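Possible transcriptional regulator, ArsR family protein (PDB 3F6V) probably binds DNA as a transcriptional regulator of the ArsR family, with a winged helix-turn-helix fold and two subunits in its assembly. Local coordinates at residues 49-63 with 88-100. Sequence-based numbering, arbitrary orientation. Where two conformers were deposited one is given.
Sequences LDQLEVAAEPTRRRL and ISQHLRVLTEAGL
Arg60 and His91 form the polar centre of the contact. Arg60 bends at chi3 (-83°), which turns its guanidinium back toward the preceding helix, where Arg60 NE donates to Val54 O at 2.7 Å, in the guanidinium plane. Arg60 NH1 makes a weak hydrogen bond of 3.0 Å to His91 ND1, near the plane of the imidazole. Val94 CG1 lies over the centre of one guanidinium face and Glu57 CG toward the rim of the opposite one; the bond to Val54 O helps fix the group's rotation. Thr59 CG2 lies over a face of the His91 ring, a CH-pi contact 4.1 Å from its centroid. Glu57 OE1 caps helix 58-66 through Arg60 N, 3.1 Å away.

Apolar packing flanks this centre. Leu63 is a knob among Ile88, His91, Leu92 and Leu95, while Val54 CG1 touches Val94 CG1 at 3.7 Å and also meets Ala98 CB. Beyond them, Gln51 NE2 bonds weakly to Ala98 O (3.4 Å).

The axes of 58-63 and 88-97 cross at 78°. The contact joins the N-terminal helices to helix 85-97, probably the recognition helix, as in ArsR relatives. Its helix-turn-helix partner 74-78 sets Leu77 beside Leu63 and Leu92, helix 116-129 packs on Gln51 and Ala55, and Leu95 touches Val101 on wing strand 101-106.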
# COMPACT_ATOMS: atom_id res chain seq x y z
N LEU A 49 -1.72 12.51 5.32
CA LEU A 49 -1.09 11.37 4.62
C LEU A 49 -1.41 10.04 5.28
O LEU A 49 -1.31 9.91 6.50
CB LEU A 49 0.43 11.51 4.48
CG LEU A 49 1.03 12.68 3.71
CD1 LEU A 49 2.55 12.45 3.55
CD2 LEU A 49 0.37 12.93 2.35
N ASP A 50 -1.84 9.07 4.48
CA ASP A 50 -2.07 7.74 4.98
C ASP A 50 -0.76 6.93 4.85
O ASP A 50 -0.22 6.84 3.74
CB ASP A 50 -3.21 7.13 4.12
CG ASP A 50 -3.52 5.70 4.47
OD1 ASP A 50 -2.71 4.82 4.16
OD2 ASP A 50 -4.63 5.45 5.01
N GLN A 51 -0.26 6.33 5.93
CA GLN A 51 1.07 5.72 5.91
C GLN A 51 1.11 4.56 4.97
O GLN A 51 2.16 4.26 4.41
CB GLN A 51 1.48 5.18 7.30
CG GLN A 51 1.87 6.24 8.31
CD GLN A 51 0.74 6.83 9.06
OE1 GLN A 51 -0.44 6.50 8.84
NE2 GLN A 51 1.08 7.68 9.98
N LEU A 52 0.00 3.79 4.88
CA LEU A 52 0.01 2.64 4.03
C LEU A 52 -0.00 3.05 2.56
O LEU A 52 0.74 2.50 1.77
CB LEU A 52 -1.18 1.75 4.41
CG LEU A 52 -1.39 0.52 3.52
CD1 LEU A 52 -0.21 -0.40 3.43
CD2 LEU A 52 -2.55 -0.23 4.13
N GLU A 53 -0.81 4.03 2.19
CA GLU A 53 -0.80 4.53 0.82
C GLU A 53 0.61 5.04 0.45
O GLU A 53 1.12 4.72 -0.61
CB GLU A 53 -1.85 5.62 0.65
CG GLU A 53 -1.90 6.22 -0.73
CD GLU A 53 -2.96 7.31 -0.86
OE1 GLU A 53 -3.37 7.90 0.16
OE2 GLU A 53 -3.36 7.57 -2.01
N VAL A 54 1.21 5.83 1.32
CA VAL A 54 2.55 6.38 1.03
C VAL A 54 3.61 5.29 0.93
O VAL A 54 4.43 5.25 -0.02
CB VAL A 54 2.95 7.41 2.12
CG1 VAL A 54 4.46 7.74 2.05
CG2 VAL A 54 2.10 8.65 1.93
N ALA A 55 3.59 4.39 1.89
CA ALA A 55 4.64 3.36 1.95
C ALA A 55 4.58 2.38 0.81
O ALA A 55 5.59 1.79 0.44
CB ALA A 55 4.59 2.60 3.26
N ALA A 56 3.38 2.16 0.26
CA ALA A 56 3.18 1.12 -0.71
C ALA A 56 3.80 1.43 -2.09
O ALA A 56 3.93 0.53 -2.92
CB ALA A 56 1.70 0.85 -0.88
N GLU A 57 4.18 2.68 -2.35
CA GLU A 57 4.82 3.01 -3.61
C GLU A 57 6.12 2.15 -3.68
O GLU A 57 6.84 2.08 -2.69
CB GLU A 57 5.09 4.53 -3.63
CG GLU A 57 5.34 5.10 -4.99
CD GLU A 57 6.74 4.93 -5.51
OE1 GLU A 57 7.64 4.54 -4.75
OE2 GLU A 57 6.94 5.22 -6.72
N PRO A 58 6.41 1.48 -4.81
CA PRO A 58 7.46 0.45 -4.79
C PRO A 58 8.90 0.92 -4.45
O PRO A 58 9.62 0.19 -3.76
CB PRO A 58 7.44 -0.10 -6.22
CG PRO A 58 6.05 0.15 -6.70
CD PRO A 58 5.54 1.37 -6.01
N THR A 59 9.26 2.12 -4.87
CA THR A 59 10.57 2.68 -4.46
C THR A 59 10.57 2.95 -2.96
O THR A 59 11.57 2.63 -2.27
CB THR A 59 10.89 3.93 -5.25
OG1 THR A 59 11.00 3.56 -6.62
CG2 THR A 59 12.23 4.53 -4.77
N ARG A 60 9.49 3.56 -2.44
CA ARG A 60 9.41 3.75 -1.01
C ARG A 60 9.46 2.42 -0.22
O ARG A 60 10.06 2.38 0.84
CB ARG A 60 8.19 4.60 -0.65
CG ARG A 60 8.35 5.97 -1.22
CD ARG A 60 7.35 6.98 -0.68
NE ARG A 60 6.04 7.01 -1.32
CZ ARG A 60 5.67 7.87 -2.27
NH1 ARG A 60 6.53 8.71 -2.83
NH2 ARG A 60 4.43 7.83 -2.72
N ARG A 61 8.82 1.35 -0.71
CA ARG A 61 8.93 0.05 -0.01
C ARG A 61 10.36 -0.37 0.11
O ARG A 61 10.79 -0.83 1.19
CB ARG A 61 8.17 -1.08 -0.72
CG ARG A 61 6.67 -0.82 -0.72
CD ARG A 61 5.87 -2.07 -1.02
NE ARG A 61 6.22 -2.84 -2.17
CZ ARG A 61 5.50 -2.93 -3.31
NH1 ARG A 61 4.45 -2.14 -3.54
NH2 ARG A 61 5.83 -3.81 -4.22
N ARG A 62 11.09 -0.23 -1.00
CA ARG A 62 12.49 -0.68 -0.98
C ARG A 62 13.33 0.23 -0.08
O ARG A 62 14.20 -0.26 0.64
CB ARG A 62 13.07 -0.68 -2.40
CG ARG A 62 14.49 -1.21 -2.49
CD ARG A 62 14.59 -2.66 -2.06
NE ARG A 62 15.97 -3.14 -2.08
CZ ARG A 62 16.49 -3.94 -1.15
NH1 ARG A 62 15.74 -4.36 -0.11
NH2 ARG A 62 17.75 -4.32 -1.25
N LEU A 63 13.04 1.53 -0.07
CA LEU A 63 13.81 2.43 0.81
C LEU A 63 13.57 2.04 2.27
O LEU A 63 14.51 2.02 3.08
CB LEU A 63 13.40 3.88 0.61
CG LEU A 63 13.93 4.55 -0.65
CD1 LEU A 63 13.19 5.84 -0.97
CD2 LEU A 63 15.44 4.85 -0.49
N ILE A 88 15.24 10.20 -5.14
CA ILE A 88 15.25 9.46 -3.90
C ILE A 88 15.06 10.39 -2.72
O ILE A 88 14.33 10.06 -1.77
CB ILE A 88 16.52 8.63 -3.80
CG1 ILE A 88 16.54 7.60 -4.94
CG2 ILE A 88 16.63 7.97 -2.40
CD1 ILE A 88 15.35 6.59 -4.92
N SER A 89 15.74 11.53 -2.73
CA SER A 89 15.50 12.58 -1.75
C SER A 89 14.00 12.93 -1.60
O SER A 89 13.50 13.02 -0.47
CB SER A 89 16.32 13.85 -2.12
OG SER A 89 16.21 14.79 -1.08
N GLN A 90 13.29 13.11 -2.71
CA GLN A 90 11.87 13.46 -2.67
C GLN A 90 11.02 12.34 -2.07
O GLN A 90 10.10 12.62 -1.30
CB GLN A 90 11.35 13.84 -4.06
CG GLN A 90 9.88 14.19 -4.07
CD GLN A 90 9.39 14.64 -5.45
OE1 GLN A 90 9.59 13.94 -6.46
NE2 GLN A 90 8.74 15.80 -5.51
N HIS A 91 11.32 11.09 -2.43
CA HIS A 91 10.63 9.92 -1.80
C HIS A 91 10.88 9.94 -0.29
O HIS A 91 9.96 9.70 0.50
CB HIS A 91 11.13 8.60 -2.34
CG HIS A 91 10.58 8.27 -3.67
ND1 HIS A 91 9.24 8.05 -3.89
CD2 HIS A 91 11.20 8.08 -4.86
CE1 HIS A 91 9.05 7.74 -5.16
NE2 HIS A 91 10.22 7.75 -5.78
N LEU A 92 12.14 10.24 0.13
CA LEU A 92 12.43 10.30 1.58
C LEU A 92 11.68 11.43 2.28
O LEU A 92 11.28 11.26 3.45
CB LEU A 92 13.94 10.38 1.85
CG LEU A 92 14.63 9.03 1.51
CD1 LEU A 92 16.15 9.27 1.31
CD2 LEU A 92 14.41 7.95 2.56
N ARG A 93 11.48 12.56 1.60
CA ARG A 93 10.68 13.67 2.15
C ARG A 93 9.21 13.26 2.35
O ARG A 93 8.58 13.61 3.35
CB ARG A 93 10.74 14.88 1.21
CG ARG A 93 10.03 16.12 1.74
CD ARG A 93 10.08 17.28 0.75
NE ARG A 93 9.07 18.31 1.04
CZ ARG A 93 9.28 19.35 1.84
NH1 ARG A 93 10.47 19.52 2.41
NH2 ARG A 93 8.31 20.23 2.06
N VAL A 94 8.68 12.51 1.37
CA VAL A 94 7.29 12.02 1.47
C VAL A 94 7.19 11.05 2.66
O VAL A 94 6.24 11.13 3.48
CB VAL A 94 6.83 11.40 0.16
CG1 VAL A 94 5.42 10.85 0.31
CG2 VAL A 94 6.74 12.47 -0.95
N LEU A 95 8.15 10.13 2.78
CA LEU A 95 8.13 9.17 3.88
C LEU A 95 8.26 9.93 5.23
O LEU A 95 7.70 9.53 6.25
CB LEU A 95 9.29 8.21 3.74
CG LEU A 95 9.04 7.16 2.66
CD1 LEU A 95 10.37 6.43 2.36
CD2 LEU A 95 8.04 6.13 3.15
N THR A 96 9.02 11.04 5.24
CA THR A 96 9.22 11.82 6.45
C THR A 96 7.90 12.49 6.86
O THR A 96 7.49 12.43 8.04
CB THR A 96 10.27 12.94 6.26
OG1 THR A 96 11.55 12.34 6.02
CG2 THR A 96 10.36 13.79 7.54
N GLU A 97 7.21 13.05 5.88
CA GLU A 97 5.93 13.70 6.13
C GLU A 97 4.91 12.70 6.67
O GLU A 97 4.09 13.04 7.54
CB GLU A 97 5.43 14.38 4.85
CG GLU A 97 4.25 15.35 5.03
CD GLU A 97 4.58 16.58 5.92
OE1 GLU A 97 5.71 16.70 6.42
OE2 GLU A 97 3.69 17.43 6.13
N ALA A 98 4.98 11.48 6.18
CA ALA A 98 4.10 10.40 6.66
C ALA A 98 4.50 9.82 8.01
O ALA A 98 3.83 8.93 8.51
CB ALA A 98 3.98 9.31 5.62
N GLY A 99 5.59 10.31 8.62
CA GLY A 99 6.03 9.82 9.90
C GLY A 99 6.71 8.47 9.89
O GLY A 99 6.89 7.86 10.97
N LEU A 100 7.18 8.03 8.72
CA LEU A 100 7.79 6.71 8.59
C LEU A 100 9.31 6.74 8.71
O LEU A 100 9.91 5.72 9.07
CB LEU A 100 7.37 6.08 7.25
CG LEU A 100 5.88 5.71 7.17
CD1 LEU A 100 5.43 5.45 5.74
CD2 LEU A 100 5.69 4.40 8.01
O HOH W 1 3.15 8.26 11.24